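Local structure of prokaryotic transcription elongation factor GreA/GreB (Nitrosomonas europaea, 2PN0) at residues G107-W112 with R121-E126. The protein probably binds RNA polymerase and modulates transcription elongation. Residues are numbered along the deposited sequence; the frame is centred on the assembly and turned at random.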
# COMPACT_ATOMS: atom_id res chain seq x y z
N GLY A 107 10.00 3.63 16.39
CA GLY A 107 10.53 4.98 16.31
C GLY A 107 10.69 5.50 14.89
O GLY A 107 10.76 6.73 14.70
N ASP A 108 10.76 4.59 13.90
CA ASP A 108 10.98 4.96 12.51
C ASP A 108 9.75 5.67 11.98
O ASP A 108 8.62 5.38 12.42
CB ASP A 108 11.27 3.76 11.61
CG ASP A 108 12.69 3.26 11.73
OD1 ASP A 108 13.50 3.94 12.42
OD2 ASP A 108 12.97 2.17 11.18
N GLU A 109 9.96 6.63 11.10
CA GLU A 109 8.83 7.33 10.47
C GLU A 109 8.73 7.02 8.97
O GLU A 109 9.75 6.90 8.27
CB GLU A 109 8.94 8.85 10.75
CG GLU A 109 8.69 9.15 12.25
CD GLU A 109 8.94 10.60 12.69
OE1 GLU A 109 9.50 11.42 11.93
OE2 GLU A 109 8.51 10.91 13.83
N ILE A 110 7.51 6.86 8.48
CA ILE A 110 7.34 6.69 7.03
C ILE A 110 6.11 7.47 6.68
O ILE A 110 5.39 7.95 7.57
CB ILE A 110 7.18 5.19 6.59
CG1 ILE A 110 6.09 4.49 7.37
CG2 ILE A 110 8.54 4.46 6.67
CD1 ILE A 110 5.87 3.00 6.80
N GLU A 111 5.86 7.61 5.40
CA GLU A 111 4.71 8.37 4.96
C GLU A 111 4.14 7.78 3.67
O GLU A 111 4.86 7.12 2.89
CB GLU A 111 5.06 9.87 4.81
CG GLU A 111 6.02 10.16 3.70
CD GLU A 111 6.51 11.61 3.71
OE1 GLU A 111 6.57 12.28 4.79
OE2 GLU A 111 6.85 12.03 2.61
N TRP A 112 2.86 8.01 3.44
CA TRP A 112 2.26 7.54 2.21
C TRP A 112 1.14 8.48 1.84
O TRP A 112 0.78 9.38 2.63
CB TRP A 112 1.85 6.08 2.28
CG TRP A 112 0.80 5.70 3.30
CD1 TRP A 112 -0.57 5.88 3.19
CD2 TRP A 112 1.02 5.06 4.57
NE1 TRP A 112 -1.20 5.38 4.33
CE2 TRP A 112 -0.25 4.86 5.16
CE3 TRP A 112 2.17 4.60 5.24
CZ2 TRP A 112 -0.42 4.22 6.44
CZ3 TRP A 112 2.00 3.94 6.53
CH2 TRP A 112 0.72 3.76 7.08
N ARG A 121 1.93 11.18 7.40
CA ARG A 121 3.21 10.84 7.99
C ARG A 121 3.01 10.20 9.40
O ARG A 121 2.35 10.79 10.27
CB ARG A 121 4.13 12.07 8.11
CG ARG A 121 5.55 11.69 8.61
CD ARG A 121 6.50 12.89 8.44
NE ARG A 121 7.86 12.58 8.86
CZ ARG A 121 8.75 11.88 8.16
NH1 ARG A 121 8.45 11.37 6.96
NH2 ARG A 121 9.96 11.64 8.69
N VAL A 122 3.58 9.02 9.60
CA VAL A 122 3.30 8.23 10.81
C VAL A 122 4.60 7.80 11.46
O VAL A 122 5.62 7.67 10.78
CB VAL A 122 2.43 6.99 10.52
CG1 VAL A 122 1.01 7.41 10.04
CG2 VAL A 122 3.10 6.03 9.45
N ARG A 123 4.54 7.57 12.78
CA ARG A 123 5.69 7.02 13.46
C ARG A 123 5.31 5.67 14.02
O ARG A 123 4.20 5.50 14.52
CB ARG A 123 6.10 7.94 14.62
CG ARG A 123 7.29 7.44 15.43
CD ARG A 123 7.47 8.32 16.69
NE ARG A 123 7.79 9.70 16.32
CZ ARG A 123 7.86 10.70 17.19
NH1 ARG A 123 7.60 10.47 18.49
NH2 ARG A 123 8.17 11.94 16.78
N ILE A 124 6.24 4.73 13.98
CA ILE A 124 5.99 3.44 14.59
C ILE A 124 6.13 3.57 16.09
O ILE A 124 7.22 3.87 16.60
CB ILE A 124 6.97 2.36 14.08
CG1 ILE A 124 6.78 2.12 12.55
CG2 ILE A 124 6.80 1.05 14.92
CD1 ILE A 124 7.83 1.25 11.91
N VAL A 125 5.01 3.38 16.79
CA VAL A 125 4.98 3.59 18.23
C VAL A 125 5.33 2.30 19.00
O VAL A 125 5.91 2.37 20.12
CB VAL A 125 3.66 4.27 18.72
CG1 VAL A 125 3.52 5.64 18.12
CG2 VAL A 125 2.47 3.47 18.42
N GLU A 126 5.04 1.15 18.40
CA GLU A 126 5.24 -0.16 19.04
C GLU A 126 5.24 -1.26 18.01
O GLU A 126 4.53 -1.18 17.00
CB GLU A 126 4.11 -0.43 20.05
CG GLU A 126 4.36 -1.64 20.97
CD GLU A 126 3.34 -1.81 22.06
OE1 GLU A 126 2.35 -1.04 22.12
OE2 GLU A 126 3.53 -2.75 22.86
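E109 OE2 takes two hydrogen bonds from R123, which grips it side-on: NE sits 2.9 Å from OE2 on its anti lone pair, and NH2 reaches the same oxygen at 3.1 Å, nearly in line with the C-O bond. Carboxylate and guanidinium are nearly coplanar, 15° apart, and the two side chains run alongside each other; the bend of R123 at chi3 (-63°) swings NE and NH2 over to the glutamate. The other oxygen, E109 OE1, receives a longer, bent bond of 3.3 Å from R121 NH2, whose guanidinium plane stands almost upright to the carboxylate and has E109 CB over one face. R121 also gives NH1 to E111 OE1 at 3.0 Å, meeting it from above the carboxylate plane, so two acids and two arginines alternate in one salt-bridge network. A leucine in place of E109 would probably leave R123 without its carboxylate mate and cost R121 one of the two acids it bridges. On the opposite face, V122 CG2 lies 3.8 Å from W112 CZ3; V122 also packs on I110 and F65, and W112 on P96 of the second subunit. I110 and V122 form a hydrogen-bonded pair, V122 N to I110 O being nearly straight at 178°; I124 N to D108 O and G107 N to I124 O hold the loop leading into strand 109-112. This is an antiparallel beta hairpin, 109-113 outer and 119-128 middle in the chain's three-stranded sheet, within the FKBP-like GreA/GreB C-terminal region.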